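Local atomic coordinates of threonine synthase (Brucella melitensis bv. 1, PDB entry 4F4F), a protein that probably catalyses the pyridoxal-phosphate-dependent conversion of O-phospho-L-homoserine and water to L-threonine and phosphate, the last step of threonine biosynthesis. Residues A[260-265]-A[319-324]; A[289-294]-A[313-318]. All blocks are in the same frame, centred on the assembly; numbering follows the deposited sequence.

Interaction 1: A[260-265]-A[319-324]. With PLP (pyridoxal-5'-phosphate), chain C.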
loop_
_atom_site.group_PDB
_atom_site.type_symbol
_atom_site.label_atom_id
_atom_site.label_comp_id
_atom_site.label_asym_id
_atom_site.label_seq_id
_atom_site.Cartn_x
_atom_site.Cartn_y
_atom_site.Cartn_z
ATOM N N GLY A 260 -6.723 -3.140 3.925
ATOM C CA GLY A 260 -6.498 -4.556 3.787
ATOM C C GLY A 260 -5.337 -4.923 4.671
ATOM O O GLY A 260 -5.532 -5.444 5.783
ATOM N N ASN A 261 -4.107 -4.668 4.205
ATOM C CA ASN A 261 -2.932 -5.123 4.969
ATOM C C ASN A 261 -2.347 -4.070 5.903
ATOM O O ASN A 261 -1.255 -4.272 6.416
ATOM C CB ASN A 261 -1.843 -5.652 4.020
ATOM C CG ASN A 261 -2.155 -7.058 3.540
ATOM O OD1 ASN A 261 -2.393 -7.968 4.357
ATOM N ND2 ASN A 261 -2.253 -7.222 2.220
ATOM N N PHE A 262 -3.085 -2.975 6.122
ATOM C CA PHE A 262 -2.827 -2.007 7.195
ATOM C C PHE A 262 -1.713 -0.997 6.981
ATOM O O PHE A 262 -1.512 -0.116 7.842
ATOM C CB PHE A 262 -2.560 -2.737 8.526
ATOM C CG PHE A 262 -3.132 -2.051 9.712
ATOM C CD1 PHE A 262 -4.509 -2.117 9.965
ATOM C CD2 PHE A 262 -2.331 -1.357 10.589
ATOM C CE1 PHE A 262 -5.067 -1.484 11.048
ATOM C CE2 PHE A 262 -2.884 -0.721 11.689
ATOM C CZ PHE A 262 -4.245 -0.775 11.923
ATOM N N GLY A 263 -0.989 -1.097 5.866
ATOM C CA GLY A 263 0.183 -0.279 5.605
ATOM C C GLY A 263 -0.211 1.173 5.401
ATOM O O GLY A 263 0.455 2.083 5.858
ATOM N N ASP A 264 -1.327 1.358 4.718
ATOM C CA ASP A 264 -1.902 2.687 4.476
ATOM C C ASP A 264 -2.243 3.427 5.761
ATOM O O ASP A 264 -1.690 4.502 6.065
ATOM C CB ASP A 264 -3.132 2.622 3.522
ATOM C CG ASP A 264 -4.171 1.500 3.830
ATOM O OD1 ASP A 264 -4.312 0.906 5.002
ATOM O OD2 ASP A 264 -4.944 1.242 2.814
ATOM N N ILE A 265 -3.117 2.830 6.554
ATOM C CA ILE A 265 -3.506 3.450 7.802
ATOM C C ILE A 265 -2.341 3.496 8.793
ATOM O O ILE A 265 -2.259 4.444 9.595
ATOM C CB ILE A 265 -4.776 2.800 8.416
ATOM C CG1 ILE A 265 -5.448 3.805 9.353
ATOM C CG2 ILE A 265 -4.449 1.463 9.080
ATOM C CD1 ILE A 265 -6.748 3.311 10.005
ATOM N N SER A 319 -1.273 -7.934 6.949
ATOM C CA SER A 319 0.170 -8.151 7.038
ATOM C C SER A 319 0.924 -7.106 7.897
ATOM O O SER A 319 1.878 -7.441 8.577
ATOM C CB SER A 319 0.774 -8.236 5.636
ATOM O OG SER A 319 0.831 -6.934 5.057
ATOM N N ASN A 320 0.480 -5.860 7.911
ATOM C CA ASN A 320 1.169 -4.835 8.691
ATOM C C ASN A 320 0.568 -4.546 10.051
ATOM O O ASN A 320 1.058 -3.690 10.775
ATOM C CB ASN A 320 1.234 -3.555 7.888
ATOM C CG ASN A 320 2.144 -3.689 6.696
ATOM O OD1 ASN A 320 3.326 -3.874 6.867
ATOM N ND2 ASN A 320 1.596 -3.643 5.497
ATOM N N PHE A 321 -0.497 -5.266 10.410
ATOM C CA PHE A 321 -1.098 -5.065 11.758
ATOM C C PHE A 321 -0.060 -5.275 12.876
ATOM O O PHE A 321 -0.089 -4.593 13.898
ATOM C CB PHE A 321 -2.284 -6.004 11.940
ATOM C CG PHE A 321 -3.086 -5.752 13.186
ATOM C CD1 PHE A 321 -3.656 -4.520 13.431
ATOM C CD2 PHE A 321 -3.299 -6.775 14.088
ATOM C CE1 PHE A 321 -4.419 -4.303 14.578
ATOM C CE2 PHE A 321 -4.031 -6.557 15.235
ATOM C CZ PHE A 321 -4.602 -5.327 15.475
ATOM N N GLU A 322 0.875 -6.185 12.638
ATOM C CA GLU A 322 1.993 -6.445 13.546
ATOM C C GLU A 322 2.778 -5.195 13.904
ATOM O O GLU A 322 3.251 -5.096 15.034
ATOM C CB GLU A 322 2.940 -7.532 12.970
ATOM C CG GLU A 322 4.182 -7.808 13.817
ATOM C CD GLU A 322 5.040 -8.952 13.300
ATOM O OE1 GLU A 322 4.585 -9.714 12.413
ATOM O OE2 GLU A 322 6.153 -9.098 13.815
ATOM N N ARG A 323 2.896 -4.236 12.980
ATOM C CA ARG A 323 3.600 -3.007 13.298
ATOM C C ARG A 323 2.826 -2.252 14.383
ATOM O O ARG A 323 3.428 -1.759 15.368
ATOM C CB ARG A 323 3.839 -2.146 12.059
ATOM C CG ARG A 323 4.987 -2.608 11.209
ATOM C CD ARG A 323 5.132 -1.773 9.936
ATOM N NE ARG A 323 6.475 -1.881 9.359
ATOM C CZ ARG A 323 6.797 -2.598 8.289
ATOM N NH1 ARG A 323 5.899 -3.303 7.603
ATOM N NH2 ARG A 323 8.044 -2.638 7.871
ATOM N N LEU A 324 1.501 -2.204 14.264
ATOM C CA LEU A 324 0.736 -1.533 15.313
ATOM C C LEU A 324 0.778 -2.317 16.620
ATOM O O LEU A 324 0.857 -1.708 17.709
ATOM C CB LEU A 324 -0.711 -1.248 14.907
ATOM C CG LEU A 324 -1.638 -0.624 15.983
ATOM C CD1 LEU A 324 -1.096 0.716 16.483
ATOM C CD2 LEU A 324 -3.041 -0.467 15.444
HETATM N N1 PLP C . -7.999 -0.257 -1.611
HETATM C C2 PLP C . -7.367 -0.539 -2.814
HETATM C C2A PLP C . -7.881 -0.088 -4.163
HETATM C C3 PLP C . -6.089 -1.309 -2.799
HETATM O O3 PLP C . -5.452 -1.583 -3.993
HETATM C C4 PLP C . -5.579 -1.761 -1.454
HETATM C C4A PLP C . -4.308 -2.530 -1.292
HETATM C C5 PLP C . -6.332 -1.393 -0.228
HETATM C C6 PLP C . -7.516 -0.635 -0.393
HETATM C C5A PLP C . -5.779 -1.809 1.151
HETATM O O4P PLP C . -4.470 -1.190 1.497
HETATM P P PLP C . -3.520 -1.594 2.777
HETATM O O1P PLP C . -4.440 -1.555 3.988
HETATM O O2P PLP C . -3.023 -2.982 2.429
HETATM O O3P PLP C . -2.386 -0.594 2.861
HETATM O O HOH W 1 -0.609 -2.835 3.596
#

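Interaction 2: A[289-294]-A[313-318]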
loop_
_atom_site.group_PDB
_atom_site.type_symbol
_atom_site.label_atom_id
_atom_site.label_comp_id
_atom_site.label_asym_id
_atom_site.label_seq_id
_atom_site.Cartn_x
_atom_site.Cartn_y
_atom_site.Cartn_z
ATOM N N ASP A 289 -13.556 -9.044 7.880
ATOM C CA ASP A 289 -13.595 -7.994 8.873
ATOM C C ASP A 289 -12.780 -8.334 10.123
ATOM O O ASP A 289 -13.078 -7.821 11.211
ATOM C CB ASP A 289 -15.062 -7.713 9.215
ATOM C CG ASP A 289 -15.749 -8.865 9.934
ATOM O OD1 ASP A 289 -15.282 -10.037 9.942
ATOM O OD2 ASP A 289 -16.812 -8.568 10.504
ATOM N N ILE A 290 -11.726 -9.135 9.954
ATOM C CA ILE A 290 -10.838 -9.484 11.069
ATOM C C ILE A 290 -10.458 -8.265 11.895
ATOM O O ILE A 290 -10.525 -8.303 13.116
ATOM C CB ILE A 290 -9.572 -10.274 10.612
ATOM C CG1 ILE A 290 -8.885 -10.897 11.842
ATOM C CG2 ILE A 290 -8.598 -9.427 9.769
ATOM C CD1 ILE A 290 -7.807 -11.872 11.446
ATOM N N LEU A 291 -10.153 -7.160 11.223
ATOM C CA LEU A 291 -9.710 -5.950 11.935
ATOM C C LEU A 291 -10.859 -5.317 12.717
ATOM O O LEU A 291 -10.671 -4.860 13.849
ATOM C CB LEU A 291 -9.076 -4.954 10.985
ATOM C CG LEU A 291 -7.759 -5.397 10.301
ATOM C CD1 LEU A 291 -7.360 -4.420 9.196
ATOM C CD2 LEU A 291 -6.621 -5.517 11.306
ATOM N N SER A 292 -12.038 -5.267 12.127
ATOM C CA SER A 292 -13.207 -4.781 12.842
ATOM C C SER A 292 -13.512 -5.682 14.060
ATOM O O SER A 292 -13.693 -5.198 15.172
ATOM C CB SER A 292 -14.411 -4.715 11.879
ATOM O OG SER A 292 -15.543 -4.190 12.551
ATOM N N ARG A 293 -13.529 -7.001 13.863
ATOM C CA ARG A 293 -13.749 -7.917 14.971
ATOM C C ARG A 293 -12.680 -7.765 16.048
ATOM O O ARG A 293 -12.969 -7.902 17.247
ATOM C CB ARG A 293 -13.798 -9.362 14.507
ATOM C CG ARG A 293 -15.012 -9.650 13.625
ATOM C CD ARG A 293 -15.057 -11.104 13.179
ATOM N NE ARG A 293 -14.149 -11.471 12.069
ATOM C CZ ARG A 293 -13.049 -12.217 12.186
ATOM N NH1 ARG A 293 -12.629 -12.621 13.384
ATOM N NH2 ARG A 293 -12.345 -12.532 11.106
ATOM N N THR A 294 -11.450 -7.507 15.621
ATOM C CA THR A 294 -10.356 -7.305 16.562
ATOM C C THR A 294 -10.592 -6.086 17.418
ATOM O O THR A 294 -10.432 -6.145 18.626
ATOM C CB THR A 294 -8.967 -7.196 15.850
ATOM O OG1 THR A 294 -8.688 -8.435 15.194
ATOM C CG2 THR A 294 -7.868 -6.903 16.877
ATOM N N MET A 313 -9.160 -5.716 -0.676
ATOM C CA MET A 313 -9.328 -5.784 0.760
ATOM C C MET A 313 -9.813 -7.168 1.214
ATOM O O MET A 313 -10.171 -7.364 2.371
ATOM C CB MET A 313 -10.281 -4.666 1.211
ATOM C CG MET A 313 -9.697 -3.276 1.035
ATOM S SD MET A 313 -10.972 -1.989 0.995
ATOM C CE MET A 313 -11.884 -2.326 2.506
ATOM N N ASP A 314 -9.798 -8.134 0.305
ATOM C CA ASP A 314 -10.218 -9.489 0.638
ATOM C C ASP A 314 -9.058 -10.200 1.330
ATOM O O ASP A 314 -8.336 -10.985 0.712
ATOM C CB ASP A 314 -10.692 -10.229 -0.615
ATOM C CG ASP A 314 -12.103 -9.788 -1.081
ATOM O OD1 ASP A 314 -12.790 -9.017 -0.379
ATOM O OD2 ASP A 314 -12.538 -10.239 -2.166
ATOM N N ILE A 315 -8.873 -9.884 2.616
ATOM C CA ILE A 315 -7.750 -10.409 3.407
ATOM C C ILE A 315 -8.217 -11.391 4.455
ATOM O O ILE A 315 -9.273 -11.187 5.078
ATOM C CB ILE A 315 -6.960 -9.299 4.154
ATOM C CG1 ILE A 315 -7.897 -8.404 5.015
ATOM C CG2 ILE A 315 -6.159 -8.474 3.161
ATOM C CD1 ILE A 315 -7.230 -7.730 6.222
ATOM N N GLN A 316 -7.416 -12.435 4.669
ATOM C CA GLN A 316 -7.612 -13.343 5.810
ATOM C C GLN A 316 -6.921 -12.768 7.062
ATOM O O GLN A 316 -7.484 -12.756 8.155
ATOM C CB GLN A 316 -7.067 -14.736 5.487
ATOM C CG GLN A 316 -7.408 -15.740 6.569
ATOM C CD GLN A 316 -7.323 -17.179 6.087
ATOM O OE1 GLN A 316 -6.252 -17.672 5.739
ATOM N NE2 GLN A 316 -8.458 -17.853 6.069
ATOM N N ILE A 317 -5.698 -12.283 6.864
ATOM C CA ILE A 317 -4.916 -11.599 7.902
ATOM C C ILE A 317 -4.362 -10.283 7.340
ATOM O O ILE A 317 -4.293 -10.081 6.141
ATOM C CB ILE A 317 -3.741 -12.457 8.430
ATOM C CG1 ILE A 317 -2.767 -12.837 7.302
ATOM C CG2 ILE A 317 -4.241 -13.702 9.167
ATOM C CD1 ILE A 317 -1.534 -13.615 7.782
ATOM N N SER A 318 -3.991 -9.375 8.221
ATOM C CA SER A 318 -3.559 -8.063 7.797
ATOM C C SER A 318 -2.036 -7.940 8.030
ATOM O O SER A 318 -1.592 -7.823 9.172
ATOM C CB SER A 318 -4.335 -7.022 8.576
ATOM O OG SER A 318 -4.071 -5.735 8.109
HETATM O O HOH W 2 -10.896 -10.846 7.578
#

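Interaction 1: A[260-265]-A[319-324]
Asn261 (chi1 -79°) and Asn320 (chi1 -68°) both place CG anti to the carbonyl carbon, which brings the Asn261 amide to the backbone of Ser319 and the Asn320 amide to the backbone of Asn261. Asn261 OD1 accepts a nearly straight bond from Ser319 N at 2.8 Å. The main-chain oxygen of the same residue, Asn261 O, also accepts, from two donors: Asn320 N lies 2.8 Å and Asn320 ND2 3.1 Å from it, on opposite faces of its carbonyl plane, with ND2 well above that plane. ND2 also donates to Ser226 O.

The held backbone belongs to the glycine-rich phosphate-binding loop of a fold-type II pyridoxal-phosphate enzyme. Gly260 N and Phe262 N donate to O1P of the cofactor, Asn261 N to O2P and Asp264 N to O3P. Asp264 sits in the first turn of helix 263-274, whose dipole would favour the anionic phosphate. A water accepts from Gly263 N and donates to cofactor O2P at 2.7 Å; a weak bond from Asn320 ND2 links it to the second segment.

Next to these polar bonds, Phe321 presents its ring edge to one face of Phe262, with centroids 5.4 Å apart and planes at 82°, while Ile265 CG2 lies over the opposite face. Leu324 CD2 approaches Phe262 CZ obliquely at 3.7 Å.

Interaction 2: A[289-294]-A[313-318]
Ile290 lies over the backbone of Gln316, its CD1 methyl 3.4 Å from Gln316 O. With CG1 anti to the backbone N (chi1 -166°), the longer branch extends to that carbonyl, and the CG2 branch is left to meet Ile315 CD1 at 4.2 Å. The two side chains cross at about a right angle, and the contact between them is a single methyl pair, Ile290 CG2 and Ile315 CD1.

The next residue, Leu291, straddles Ser318 with its two methyls: CD1 is 3.7 Å from Ser318 OG, and CD2 is 3.9 Å from Ser318 CB. The hydroxyl is not left to this apolar surface alone, since Ser318 OG is hydrogen-bonded to Gly260 O.

The direct contacts are apolar or van der Waals, and a water supplies the polar link. It accepts from Ile290 N at 3.0 Å, at the start of helix 290-297, and donates to Ile315 O at 3.0 Å. Within the helix start, Asp289 occupies the N-cap position, yet its side chain makes no capping bond; Asp289 OD1 instead forms a salt bridge with Arg293 NE at 2.8 Å, lying close to the guanidinium plane while NE stands above the carboxylate plane. Ile290 CA lies against one face of that guanidinium.

The arrangement packs the N-terminal turn of helix 290-297 against the part of the irregular connection from Met313 to Ser318; Met313 belongs to the cofactor pocket, and Ser318 borders the glycine-rich phosphate loop of the fold-type II pyridoxal-phosphate enzymes.

How the interactions relate
After strand 253-258, the chain passes through 260-265 into helix 263-274, strand 278-285 and then helix 290-297, whose first turn supplies 289-294. Strand 299-301 and a long irregular connection lead to 313-318, where interaction 2 closes the smaller loop. The next residues, 319-324, run on without a break into helix 321-328 and close the larger loop of interaction 1, so interaction 2 is nested inside it. The contact centres are 10 Å apart and the two regions touch, with 313-319 as one continuous strip beside the phosphate loop. Interaction 1 ties the starts of helices 263-274 and 321-328 together, and interaction 2 ties the start of helix 290-297 to the connection leading into 321-328.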